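Local coordinates for protein deseasin MCP-01 (Pseudoalteromonas sp., PDB 3VV3) that degrades collagen as a bacterial serine protease of the subtilisin family, at residues G47-G52 with R167-S172; H57-A62 with N119-V124; I225-S230 with S270-H275. All coordinates share one frame; numbering follows the deposited sequence.

Contact 1 (G47-G52 with R167-S172); sequences GVIDTG and RVLNNS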
ATOM      1  N   GLY A  47      -4.003   9.039 -19.134  1.00  3.77           N
ATOM      2  CA  GLY A  47      -2.662   8.593 -18.802  1.00  4.27           C
ATOM      3  C   GLY A  47      -2.578   8.132 -17.360  1.00  5.92           C
ATOM      4  O   GLY A  47      -3.094   8.799 -16.462  1.00  7.22           O
ATOM      5  N   VAL A  48      -1.938   6.984 -17.142  1.00  4.74           N
ATOM      6  CA  VAL A  48      -1.730   6.474 -15.784  1.00  4.69           C
ATOM      7  C   VAL A  48      -0.235   6.482 -15.488  1.00  5.59           C
ATOM      8  O   VAL A  48       0.537   5.779 -16.139  1.00  4.56           O
ATOM      9  CB  VAL A  48      -2.300   5.048 -15.611  1.00  4.99           C
ATOM     10  CG1 VAL A  48      -1.925   4.477 -14.239  1.00  7.37           C
ATOM     11  CG2 VAL A  48      -3.806   5.050 -15.819  1.00  5.14           C
ATOM     12  N   ILE A  49       0.160   7.309 -14.519  1.00  3.89           N
ATOM     13  CA  ILE A  49       1.558   7.443 -14.118  1.00  3.86           C
ATOM     14  C   ILE A  49       1.753   6.674 -12.811  1.00  5.21           C
ATOM     15  O   ILE A  49       1.251   7.076 -11.754  1.00  4.94           O
ATOM     16  CB  ILE A  49       1.930   8.933 -13.967  1.00  5.17           C
ATOM     17  CG1 ILE A  49       1.715   9.651 -15.314  1.00  3.40           C
ATOM     18  CG2 ILE A  49       3.375   9.085 -13.452  1.00  5.51           C
ATOM     19  CD1 ILE A  49       1.955  11.191 -15.290  1.00  4.69           C
ATOM     20  N   ASP A  50       2.447   5.543 -12.889  1.00  3.92           N
ATOM     21  CA  ASP A  50       2.395   4.580 -11.798  1.00  6.52           C
ATOM     22  C   ASP A  50       3.443   3.491 -12.016  1.00  6.55           C
ATOM     23  O   ASP A  50       4.524   3.760 -12.554  1.00  4.79           O
ATOM     24  CB  ASP A  50       0.977   3.996 -11.750  1.00  5.55           C
ATOM     25  CG  ASP A  50       0.543   3.571 -10.348  1.00  9.57           C
ATOM     26  OD1 ASP A  50       1.165   2.660  -9.763  1.00  9.05           O
ATOM     27  OD2 ASP A  50      -0.456   4.124  -9.846  1.00  8.96           O
ATOM     28  N   THR A  51       3.130   2.266 -11.599  1.00  5.90           N
ATOM     29  CA  THR A  51       4.045   1.142 -11.787  1.00  5.54           C
ATOM     30  C   THR A  51       3.916   0.515 -13.173  1.00  5.94           C
ATOM     31  O   THR A  51       4.552  -0.505 -13.454  1.00  5.67           O
ATOM     32  CB  THR A  51       3.790   0.016 -10.760  1.00  6.18           C
ATOM     33  OG1 THR A  51       2.485  -0.531 -10.969  1.00  6.55           O
ATOM     34  CG2 THR A  51       3.895   0.538  -9.332  1.00  7.07           C
ATOM     35  N   GLY A  52       3.073   1.104 -14.018  1.00  5.64           N
ATOM     36  CA  GLY A  52       2.822   0.572 -15.348  1.00  4.04           C
ATOM     37  C   GLY A  52       1.357   0.207 -15.563  1.00  6.38           C
ATOM     38  O   GLY A  52       0.504   0.480 -14.719  1.00  5.85           O
ATOM     39  N   ARG A 167      -6.489  14.283 -21.918  1.00  5.21           N
ATOM     40  CA  ARG A 167      -6.743  15.439 -21.065  1.00  5.57           C
ATOM     41  C   ARG A 167      -6.888  15.091 -19.591  1.00  4.52           C
ATOM     42  O   ARG A 167      -7.276  15.942 -18.792  1.00  6.10           O
ATOM     43  CB  ARG A 167      -7.988  16.201 -21.543  1.00  5.83           C
ATOM     44  CG  ARG A 167      -7.802  16.818 -22.934  1.00  6.35           C
ATOM     45  CD  ARG A 167      -8.911  17.808 -23.232  1.00  8.05           C
ATOM     46  NE  ARG A 167      -8.993  18.816 -22.182  1.00  6.47           N
ATOM     47  CZ  ARG A 167     -10.052  19.589 -21.966  1.00 10.58           C
ATOM     48  NH1 ARG A 167     -11.130  19.483 -22.738  1.00  7.76           N
ATOM     49  NH2 ARG A 167     -10.032  20.463 -20.971  1.00  7.35           N
ATOM     50  N   VAL A 168      -6.574  13.845 -19.236  1.00  4.52           N
ATOM     51  CA  VAL A 168      -6.676  13.401 -17.843  1.00  3.44           C
ATOM     52  C   VAL A 168      -5.471  12.557 -17.472  1.00  3.50           C
ATOM     53  O   VAL A 168      -5.115  11.623 -18.195  1.00  4.14           O
ATOM     54  CB  VAL A 168      -7.947  12.557 -17.586  1.00  5.30           C
ATOM     55  CG1 VAL A 168      -7.992  12.118 -16.111  1.00  3.76           C
ATOM     56  CG2 VAL A 168      -9.215  13.332 -17.961  1.00  7.48           C
ATOM     57  N   LEU A 169      -4.833  12.900 -16.354  1.00  3.75           N
ATOM     58  CA  LEU A 169      -3.750  12.095 -15.804  1.00  3.89           C
ATOM     59  C   LEU A 169      -4.136  11.587 -14.428  1.00  3.14           C
ATOM     60  O   LEU A 169      -4.631  12.345 -13.584  1.00  6.53           O
ATOM     61  CB  LEU A 169      -2.460  12.908 -15.685  1.00  5.00           C
ATOM     62  CG  LEU A 169      -1.860  13.351 -17.009  1.00  3.66           C
ATOM     63  CD1 LEU A 169      -0.649  14.241 -16.740  1.00  5.39           C
ATOM     64  CD2 LEU A 169      -1.486  12.117 -17.831  1.00  7.15           C
ATOM     65  N   ASN A 170      -3.903  10.298 -14.212  1.00  3.30           N
ATOM     66  CA  ASN A 170      -4.121   9.688 -12.913  1.00  4.56           C
ATOM     67  C   ASN A 170      -2.803   9.553 -12.163  1.00  4.69           C
ATOM     68  O   ASN A 170      -1.860   8.909 -12.647  1.00  4.53           O
ATOM     69  CB  ASN A 170      -4.763   8.315 -13.081  1.00  3.77           C
ATOM     70  CG  ASN A 170      -5.098   7.677 -11.758  1.00  4.00           C
ATOM     71  OD1 ASN A 170      -4.253   7.044 -11.119  1.00  9.54           O
ATOM     72  ND2 ASN A 170      -6.325   7.861 -11.325  1.00  2.15           N
ATOM     73  N   ASN A 171      -2.735  10.162 -10.982  1.00  4.54           N
ATOM     74  CA  ASN A 171      -1.520  10.145 -10.180  1.00  5.98           C
ATOM     75  C   ASN A 171      -1.766   9.589  -8.789  1.00  4.42           C
ATOM     76  O   ASN A 171      -1.928  10.347  -7.825  1.00  6.46           O
ATOM     77  CB  ASN A 171      -0.923  11.551 -10.111  1.00  4.58           C
ATOM     78  CG  ASN A 171      -0.649  12.117 -11.487  1.00  6.52           C
ATOM     79  OD1 ASN A 171      -1.492  12.811 -12.073  1.00 10.75           O
ATOM     80  ND2 ASN A 171       0.510  11.791 -12.031  1.00  3.58           N
ATOM     81  N   SER A 172      -1.822   8.262  -8.712  1.00  5.12           N
ATOM     82  CA  SER A 172      -2.050   7.545  -7.455  1.00  6.90           C
ATOM     83  C   SER A 172      -0.726   7.268  -6.768  1.00  9.31           C
ATOM     84  O   SER A 172      -0.326   6.111  -6.586  1.00  8.64           O
ATOM     85  CB  SER A 172      -2.791   6.234  -7.719  1.00  3.89           C
ATOM     86  OG  SER A 172      -4.121   6.485  -8.152  1.00  5.90           O
TER
HETATM   87  O   HOH W   1      -1.320   6.455 -10.875  1.00  5.12           O
HETATM   88  O   HOH W   2       1.748   4.239  -7.625  1.00 28.27           O

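Contact 2 (H57-A62 with N119-V124); sequences HPDLAA and NGVGVV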
ATOM      1  N   HIS A  57      -3.733  -7.863 -19.834  1.00  9.53           N
ATOM      2  CA  HIS A  57      -4.832  -8.387 -19.025  1.00  9.43           C
ATOM      3  C   HIS A  57      -6.115  -8.464 -19.861  1.00  9.71           C
ATOM      4  O   HIS A  57      -6.499  -7.497 -20.528  1.00  9.31           O
ATOM      5  CB  HIS A  57      -5.057  -7.507 -17.785  1.00  9.62           C
ATOM      6  CG  HIS A  57      -6.019  -8.086 -16.794  1.00 10.62           C
ATOM      7  ND1 HIS A  57      -5.660  -8.404 -15.501  1.00 10.93           N
ATOM      8  CD2 HIS A  57      -7.324  -8.418 -16.914  1.00  5.39           C
ATOM      9  CE1 HIS A  57      -6.709  -8.897 -14.864  1.00  8.04           C
ATOM     10  NE2 HIS A  57      -7.731  -8.915 -15.700  1.00 11.29           N
ATOM     11  N   PRO A  58      -6.777  -9.630 -19.851  1.00  9.30           N
ATOM     12  CA  PRO A  58      -7.997  -9.795 -20.651  1.00 10.59           C
ATOM     13  C   PRO A  58      -9.072  -8.731 -20.396  1.00 12.01           C
ATOM     14  O   PRO A  58      -9.882  -8.459 -21.292  1.00 10.55           O
ATOM     15  CB  PRO A  58      -8.497 -11.183 -20.229  1.00 11.82           C
ATOM     16  CG  PRO A  58      -7.251 -11.924 -19.866  1.00 13.71           C
ATOM     17  CD  PRO A  58      -6.348 -10.890 -19.217  1.00  9.35           C
ATOM     18  N   ASP A  59      -9.094  -8.133 -19.204  1.00  8.45           N
ATOM     19  CA  ASP A  59     -10.089  -7.106 -18.920  1.00  9.86           C
ATOM     20  C   ASP A  59      -9.575  -5.672 -19.123  1.00  9.71           C
ATOM     21  O   ASP A  59     -10.291  -4.718 -18.825  1.00 12.22           O
ATOM     22  CB  ASP A  59     -10.715  -7.279 -17.517  1.00  6.14           C
ATOM     23  CG  ASP A  59     -12.206  -6.975 -17.509  1.00  7.65           C
ATOM     24  OD1 ASP A  59     -12.835  -7.098 -18.585  1.00  8.93           O
ATOM     25  OD2 ASP A  59     -12.752  -6.607 -16.445  1.00  7.33           O
ATOM     26  N   LEU A  60      -8.352  -5.522 -19.637  1.00  7.90           N
ATOM     27  CA  LEU A  60      -7.833  -4.189 -19.988  1.00  7.04           C
ATOM     28  C   LEU A  60      -7.448  -4.055 -21.460  1.00  9.28           C
ATOM     29  O   LEU A  60      -7.445  -2.947 -21.997  1.00 10.13           O
ATOM     30  CB  LEU A  60      -6.609  -3.831 -19.138  1.00  7.44           C
ATOM     31  CG  LEU A  60      -6.834  -3.624 -17.642  1.00  7.29           C
ATOM     32  CD1 LEU A  60      -5.501  -3.398 -16.935  1.00  6.62           C
ATOM     33  CD2 LEU A  60      -7.772  -2.466 -17.391  1.00 10.37           C
ATOM     34  N   ALA A  61      -7.116  -5.176 -22.098  1.00  8.46           N
ATOM     35  CA  ALA A  61      -6.544  -5.171 -23.447  1.00 10.00           C
ATOM     36  C   ALA A  61      -7.327  -4.328 -24.451  1.00  9.23           C
ATOM     37  O   ALA A  61      -6.739  -3.601 -25.257  1.00 10.91           O
ATOM     38  CB  ALA A  61      -6.379  -6.603 -23.968  1.00  8.65           C
ATOM     39  N   ALA A  62      -8.649  -4.432 -24.412  1.00  9.41           N
ATOM     40  CA  ALA A  62      -9.488  -3.718 -25.365  1.00  9.40           C
ATOM     41  C   ALA A  62      -9.425  -2.206 -25.160  1.00 13.33           C
ATOM     42  O   ALA A  62      -9.735  -1.434 -26.075  1.00 10.45           O
ATOM     43  CB  ALA A  62     -10.926  -4.207 -25.275  1.00 11.76           C
ATOM     44  N   ASN A 119     -18.170  -7.405 -20.974  1.00 12.95           N
ATOM     45  CA  ASN A 119     -17.479  -8.406 -21.780  1.00 15.88           C
ATOM     46  C   ASN A 119     -17.480  -9.774 -21.101  1.00 12.92           C
ATOM     47  O   ASN A 119     -16.742 -10.673 -21.492  1.00 14.73           O
ATOM     48  CB  ASN A 119     -16.059  -7.960 -22.154  1.00 18.52           C
ATOM     49  CG  ASN A 119     -15.136  -7.893 -20.961  1.00 12.76           C
ATOM     50  OD1 ASN A 119     -15.593  -7.799 -19.825  1.00  9.25           O
ATOM     51  ND2 ASN A 119     -13.832  -7.946 -21.210  1.00 11.65           N
ATOM     52  N   GLY A 120     -18.329  -9.915 -20.089  1.00 15.58           N
ATOM     53  CA  GLY A 120     -18.513 -11.175 -19.388  1.00 14.22           C
ATOM     54  C   GLY A 120     -17.302 -11.666 -18.618  1.00 17.94           C
ATOM     55  O   GLY A 120     -17.232 -12.833 -18.244  1.00 13.60           O
ATOM     56  N   VAL A 121     -16.338 -10.784 -18.372  1.00 12.08           N
ATOM     57  CA  VAL A 121     -15.178 -11.173 -17.575  1.00 14.45           C
ATOM     58  C   VAL A 121     -14.818 -10.116 -16.533  1.00 13.04           C
ATOM     59  O   VAL A 121     -14.967  -8.924 -16.768  1.00  9.77           O
ATOM     60  CB  VAL A 121     -13.942 -11.524 -18.446  1.00 20.07           C
ATOM     61  CG1 VAL A 121     -14.309 -11.573 -19.918  1.00 22.63           C
ATOM     62  CG2 VAL A 121     -12.794 -10.570 -18.192  1.00 18.51           C
ATOM     63  N   GLY A 122     -14.389 -10.570 -15.363  1.00  9.02           N
ATOM     64  CA  GLY A 122     -13.875  -9.671 -14.341  1.00 12.07           C
ATOM     65  C   GLY A 122     -14.760  -8.528 -13.875  1.00 10.91           C
ATOM     66  O   GLY A 122     -15.909  -8.723 -13.462  1.00  9.09           O
ATOM     67  N   VAL A 123     -14.203  -7.319 -13.926  1.00  9.63           N
ATOM     68  CA  VAL A 123     -14.851  -6.137 -13.380  1.00  7.72           C
ATOM     69  C   VAL A 123     -15.261  -5.176 -14.500  1.00 10.30           C
ATOM     70  O   VAL A 123     -15.442  -5.587 -15.642  1.00  8.12           O
ATOM     71  CB  VAL A 123     -13.922  -5.432 -12.360  1.00 10.06           C
ATOM     72  CG1 VAL A 123     -13.797  -6.287 -11.096  1.00  9.59           C
ATOM     73  CG2 VAL A 123     -12.536  -5.218 -12.956  1.00  7.97           C
ATOM     74  N   VAL A 124     -15.424  -3.906 -14.166  1.00  8.71           N
ATOM     75  CA  VAL A 124     -15.715  -2.871 -15.151  1.00 10.60           C
ATOM     76  C   VAL A 124     -15.299  -1.538 -14.548  1.00  7.34           C
ATOM     77  O   VAL A 124     -15.466  -1.311 -13.349  1.00 10.06           O
ATOM     78  CB  VAL A 124     -17.219  -2.843 -15.540  1.00  8.83           C
ATOM     79  CG1 VAL A 124     -18.112  -2.746 -14.297  1.00  7.70           C
ATOM     80  CG2 VAL A 124     -17.521  -1.695 -16.486  1.00  9.88           C
TER

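Contact 3 (I225-S230 with S270-H275); sequences IASTDS and SMATPH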
ATOM      1  N   ILE A 225      -7.719  14.250  -4.244  1.00  4.11           N
ATOM      2  CA  ILE A 225      -8.836  13.375  -3.893  1.00  5.01           C
ATOM      3  C   ILE A 225      -8.656  12.632  -2.565  1.00  6.42           C
ATOM      4  O   ILE A 225      -7.666  11.933  -2.369  1.00  6.08           O
ATOM      5  CB  ILE A 225      -9.080  12.356  -5.028  1.00  4.39           C
ATOM      6  CG1 ILE A 225      -9.320  13.094  -6.357  1.00  4.31           C
ATOM      7  CG2 ILE A 225     -10.231  11.425  -4.679  1.00  6.38           C
ATOM      8  CD1 ILE A 225     -10.415  14.141  -6.283  1.00  4.67           C
ATOM      9  N   ALA A 226      -9.620  12.799  -1.658  1.00  5.35           N
ATOM     10  CA  ALA A 226      -9.676  12.012  -0.427  1.00  4.34           C
ATOM     11  C   ALA A 226     -10.481  10.752  -0.695  1.00  6.02           C
ATOM     12  O   ALA A 226     -11.232  10.677  -1.679  1.00  5.52           O
ATOM     13  CB  ALA A 226     -10.313  12.828   0.710  1.00  4.92           C
ATOM     14  N   SER A 227     -10.348   9.769   0.193  1.00  4.25           N
ATOM     15  CA  SER A 227     -11.026   8.491   0.035  1.00  5.72           C
ATOM     16  C   SER A 227     -12.269   8.384   0.919  1.00  6.29           C
ATOM     17  O   SER A 227     -12.272   8.838   2.062  1.00  5.90           O
ATOM     18  CB  SER A 227     -10.062   7.345   0.367  1.00  6.03           C
ATOM     19  OG  SER A 227     -10.736   6.096   0.338  1.00  4.88           O
ATOM     20  N   THR A 228     -13.315   7.767   0.375  1.00  6.27           N
ATOM     21  CA  THR A 228     -14.534   7.463   1.129  1.00  4.92           C
ATOM     22  C   THR A 228     -14.797   5.962   1.147  1.00  6.58           C
ATOM     23  O   THR A 228     -14.229   5.203   0.347  1.00  4.65           O
ATOM     24  CB  THR A 228     -15.763   8.197   0.540  1.00  6.78           C
ATOM     25  OG1 THR A 228     -15.989   7.768  -0.814  1.00  7.05           O
ATOM     26  CG2 THR A 228     -15.542   9.700   0.556  1.00  7.85           C
ATOM     27  N   ASP A 229     -15.672   5.530   2.056  1.00  6.43           N
ATOM     28  CA  ASP A 229     -15.972   4.115   2.209  1.00  6.79           C
ATOM     29  C   ASP A 229     -17.429   3.771   1.883  1.00  6.63           C
ATOM     30  O   ASP A 229     -18.208   4.622   1.435  1.00  7.63           O
ATOM     31  CB  ASP A 229     -15.586   3.608   3.613  1.00  6.74           C
ATOM     32  CG  ASP A 229     -16.448   4.209   4.726  1.00 10.88           C
ATOM     33  OD1 ASP A 229     -17.579   4.666   4.453  1.00  9.60           O
ATOM     34  OD2 ASP A 229     -15.981   4.217   5.890  1.00 11.49           O
ATOM     35  N   SER A 230     -17.786   2.513   2.101  1.00  7.43           N
ATOM     36  CA  SER A 230     -19.099   2.018   1.690  1.00  7.89           C
ATOM     37  C   SER A 230     -20.249   2.569   2.538  1.00 12.10           C
ATOM     38  O   SER A 230     -21.410   2.309   2.231  1.00  9.71           O
ATOM     39  CB  SER A 230     -19.134   0.494   1.739  1.00  7.78           C
ATOM     40  OG  SER A 230     -18.955   0.045   3.076  1.00  9.31           O
ATOM     41  N   SER A 270      -5.192   6.075  -3.362  1.00  4.16           N
ATOM     42  CA  SER A 270      -4.770   5.626  -4.687  1.00  7.72           C
ATOM     43  C   SER A 270      -5.908   4.973  -5.467  1.00  6.06           C
ATOM     44  O   SER A 270      -5.886   4.942  -6.690  1.00  5.05           O
ATOM     45  CB  SER A 270      -3.605   4.640  -4.578  1.00  8.45           C
ATOM     46  OG  SER A 270      -2.410   5.308  -4.225  1.00 17.53           O
ATOM     47  N   MET A 271      -6.892   4.444  -4.750  1.00  5.39           N
ATOM     48  CA  MET A 271      -8.055   3.799  -5.371  1.00  4.18           C
ATOM     49  C   MET A 271      -9.184   4.802  -5.612  1.00  5.10           C
ATOM     50  O   MET A 271     -10.008   4.628  -6.515  1.00  5.29           O
ATOM     51  CB  MET A 271      -8.559   2.640  -4.489  1.00  4.62           C
ATOM     52  CG  MET A 271      -7.694   1.373  -4.513  1.00  6.96           C
ATOM     53  SD  MET A 271      -6.042   1.553  -3.787  1.00  8.14           S
ATOM     54  CE  MET A 271      -5.042   1.445  -5.275  1.00 10.53           C
ATOM     55  N   ALA A 272      -9.223   5.852  -4.796  1.00  4.98           N
ATOM     56  CA  ALA A 272     -10.216   6.911  -4.963  1.00  4.33           C
ATOM     57  C   ALA A 272      -9.899   7.739  -6.211  1.00  5.05           C
ATOM     58  O   ALA A 272     -10.787   8.104  -6.982  1.00  4.96           O
ATOM     59  CB  ALA A 272     -10.246   7.811  -3.716  1.00  4.66           C
ATOM     60  N   THR A 273      -8.616   8.033  -6.391  1.00  3.41           N
ATOM     61  CA  THR A 273      -8.142   8.846  -7.506  1.00  4.68           C
ATOM     62  C   THR A 273      -8.645   8.378  -8.885  1.00  4.65           C
ATOM     63  O   THR A 273      -9.166   9.195  -9.660  1.00  4.69           O
ATOM     64  CB  THR A 273      -6.600   8.963  -7.427  1.00  4.13           C
ATOM     65  OG1 THR A 273      -6.268   9.653  -6.212  1.00  7.28           O
ATOM     66  CG2 THR A 273      -6.018   9.730  -8.605  1.00  5.01           C
ATOM     67  N   PRO A 274      -8.517   7.074  -9.193  1.00  5.13           N
ATOM     68  CA  PRO A 274      -8.987   6.605 -10.507  1.00  5.02           C
ATOM     69  C   PRO A 274     -10.508   6.607 -10.691  1.00  6.07           C
ATOM     70  O   PRO A 274     -10.950   6.624 -11.836  1.00  5.55           O
ATOM     71  CB  PRO A 274      -8.413   5.180 -10.607  1.00  5.16           C
ATOM     72  CG  PRO A 274      -8.204   4.761  -9.184  1.00  5.67           C
ATOM     73  CD  PRO A 274      -7.749   6.029  -8.489  1.00  4.89           C
ATOM     74  N   HIS A 275     -11.303   6.595  -9.620  1.00  4.57           N
ATOM     75  CA  HIS A 275     -12.736   6.826  -9.814  1.00  4.98           C
ATOM     76  C   HIS A 275     -12.936   8.222 -10.403  1.00  5.60           C
ATOM     77  O   HIS A 275     -13.743   8.420 -11.323  1.00  5.11           O
ATOM     78  CB  HIS A 275     -13.529   6.681  -8.508  1.00  6.04           C
ATOM     79  CG  HIS A 275     -13.646   5.267  -8.027  1.00  4.83           C
ATOM     80  ND1 HIS A 275     -14.697   4.439  -8.374  1.00  8.50           N
ATOM     81  CD2 HIS A 275     -12.832   4.529  -7.237  1.00  3.03           C
ATOM     82  CE1 HIS A 275     -14.524   3.256  -7.812  1.00  4.22           C
ATOM     83  NE2 HIS A 275     -13.399   3.287  -7.114  1.00 10.76           N
TER

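Contact 1 (G47-G52 with R167-S172)
Gly47 is gripped by two neighbours on the parallel strand 167-171: its N-H binds Val168 O at 3.0 Å, and its carbonyl receives Asn170 N. A third, nearly straight bond runs from Ile49 N to Asn170 O. Glycine is called for at this position, because a beta carbon there would run into Leu169 CD2, which instead lies over the bare Gly47 CA at 3.8 Å.

Ile49 can be followed outward. Its CB stands 4.0 Å from Asn170 O and beside the amide end of Asn171, whose side chain points the same way. CG2 remains against that amide, while CG1, opposite the carbonyl carbon (chi1 -60°), carries the chain along it to CD1. Ile49 CD1 also meets Leu169 CD1, 4.3 Å away. A branched apolar side chain suits this place, touching both Asn171 and Leu169.

Beyond Ile49 the strands splay, and water enters. One water accepts Ser172 N at 2.9 Å and lies within bonding distance of both Ile49 O and Asp50 OD2. Asp50 OD1 takes Thr51 N through its anti lone pair and also binds His105 ND1, consistent with the aspartate of a subtilisin-type catalytic triad. Ser172 OG reaches Ser270 O.

These are central strands of the parallel sheet: strand 131-136 pairs with the far edge of 45-50, and strand 195-199 flanks 166-171. Helix 146-161 covers Ile49 and Leu169, whereas on the other face helix 105-114 packs on Val48 and helix 269-284 on Asn170.

Contact 2 (H57-A62 with N119-V124)
Asp59 reaches from its turn into the loop 119-124, and the tight, buried part of the contact gathers around its carboxylate. Asp59 OD2 accepts Val123 N at 3.0 Å, on its syn side but 31° out of the carboxylate plane and with a bent N-H angle of 130°. Gly122 lets the loop fold closely round this oxygen: its backbone has a positive phi, and a beta carbon there would collide with OD2. Val123 adds an apolar contact; with chi1 at -70° its CG1 is beside the backbone N, and CG2 therefore sits between N and the carbonyl carbon, 3.8 Å from Asp59 OD2.

The other side is more exposed, yet Val121 and Asn119 still lie close to the acid. Val121 CG2 slides past the carboxylate, 3.5 Å from Asp59 OD1, and the amide of Asn119 lies nearly coplanar with the acid group, though which way round that amide sits is uncertain. Pro58, exposed at the rim, approaches Asn119 more loosely. Tyr263 and Thr257, from the hairpin formed by 254-258 and 262-266, also touch Asp59.

With an alanine in place of Asp59, Val123 N would probably be left without its acceptor and a gap would open between the two loops.

The join thus centres on one acid. Because Val123 O at 3.0 Å and Val121 O at 3.2 Å are acceptors crowding Asp59 OD2, the surroundings may raise the acid's pKa, and a shared or retained proton is conceivable.

Contact 3 (I225-S230 with S270-H275)
Thr273 OG1 is hydrogen-bonded to Thr269 O, one turn back in its own helix, and faces Ile225 CB at 4.1 Å. The hydroxyl is thereby satisfied without help from strand 225-228, and threonine can sit against an apolar neighbour in this buried place.

Ala272 takes part in most of the close pairs. Its single methyl points at the strand and rests over three consecutive residues: CB is 3.7 Å from Ile225 CG2, 3.7 Å from Ala226 O and 3.9 Å from Ser227 CA. Such a small residue suits the place, since the helix lies across the strand at 107° with the two axes only 7.1 Å apart. Ile225 meets it with one branch: chi1 at -56° places CG1 beside the backbone N and turned off from the helix, while CG2, anti to that N, touches the methyl. Ala226 directs its own methyl to the other side. Of the Ser227 side chain, CB meets Ala272 CB at 4.1 Å, while OG is hydrogen-bonded to Ser235 OG.

Helix 269-284 is kinked at Pro274, whose nitrogen has no bond to the preceding turn. Its first turn holds Ser270, weakly hydrogen-bonded to His105 NE2, consistent with Ser270 being the nucleophile of a subtilisin-type triad. Further along the strand segment, Asp229 packs on Asp141 of the second subunit.

No hydrogen bond crosses from strand to helix. The hydroxyls of Ser227 and Thr273 are spent on other partners, so strand 225-228 meets the helix by close van der Waals fit, while the polar tie of the helix start goes to Ser172.

How the contacts relate
Contacts 1 and 3 are buried in the core and share the parallel sheet, but they use it differently: contact 1 joins two adjacent strands edge to edge by backbone bonds and water, whereas contact 3 lays a helix on a strand by apolar packing. They touch directly, the Asn170 side chain packing on Thr273 and Pro274, and between them they hold Asp50 and Ser270, which with His105 form the probable triad. Contact 2 lies farther out, nested in sequence within the loop closed by contact 1, about 19 Å from it between centres. There, without regular structure, the contact of two loops near the surface centres on a carboxylate.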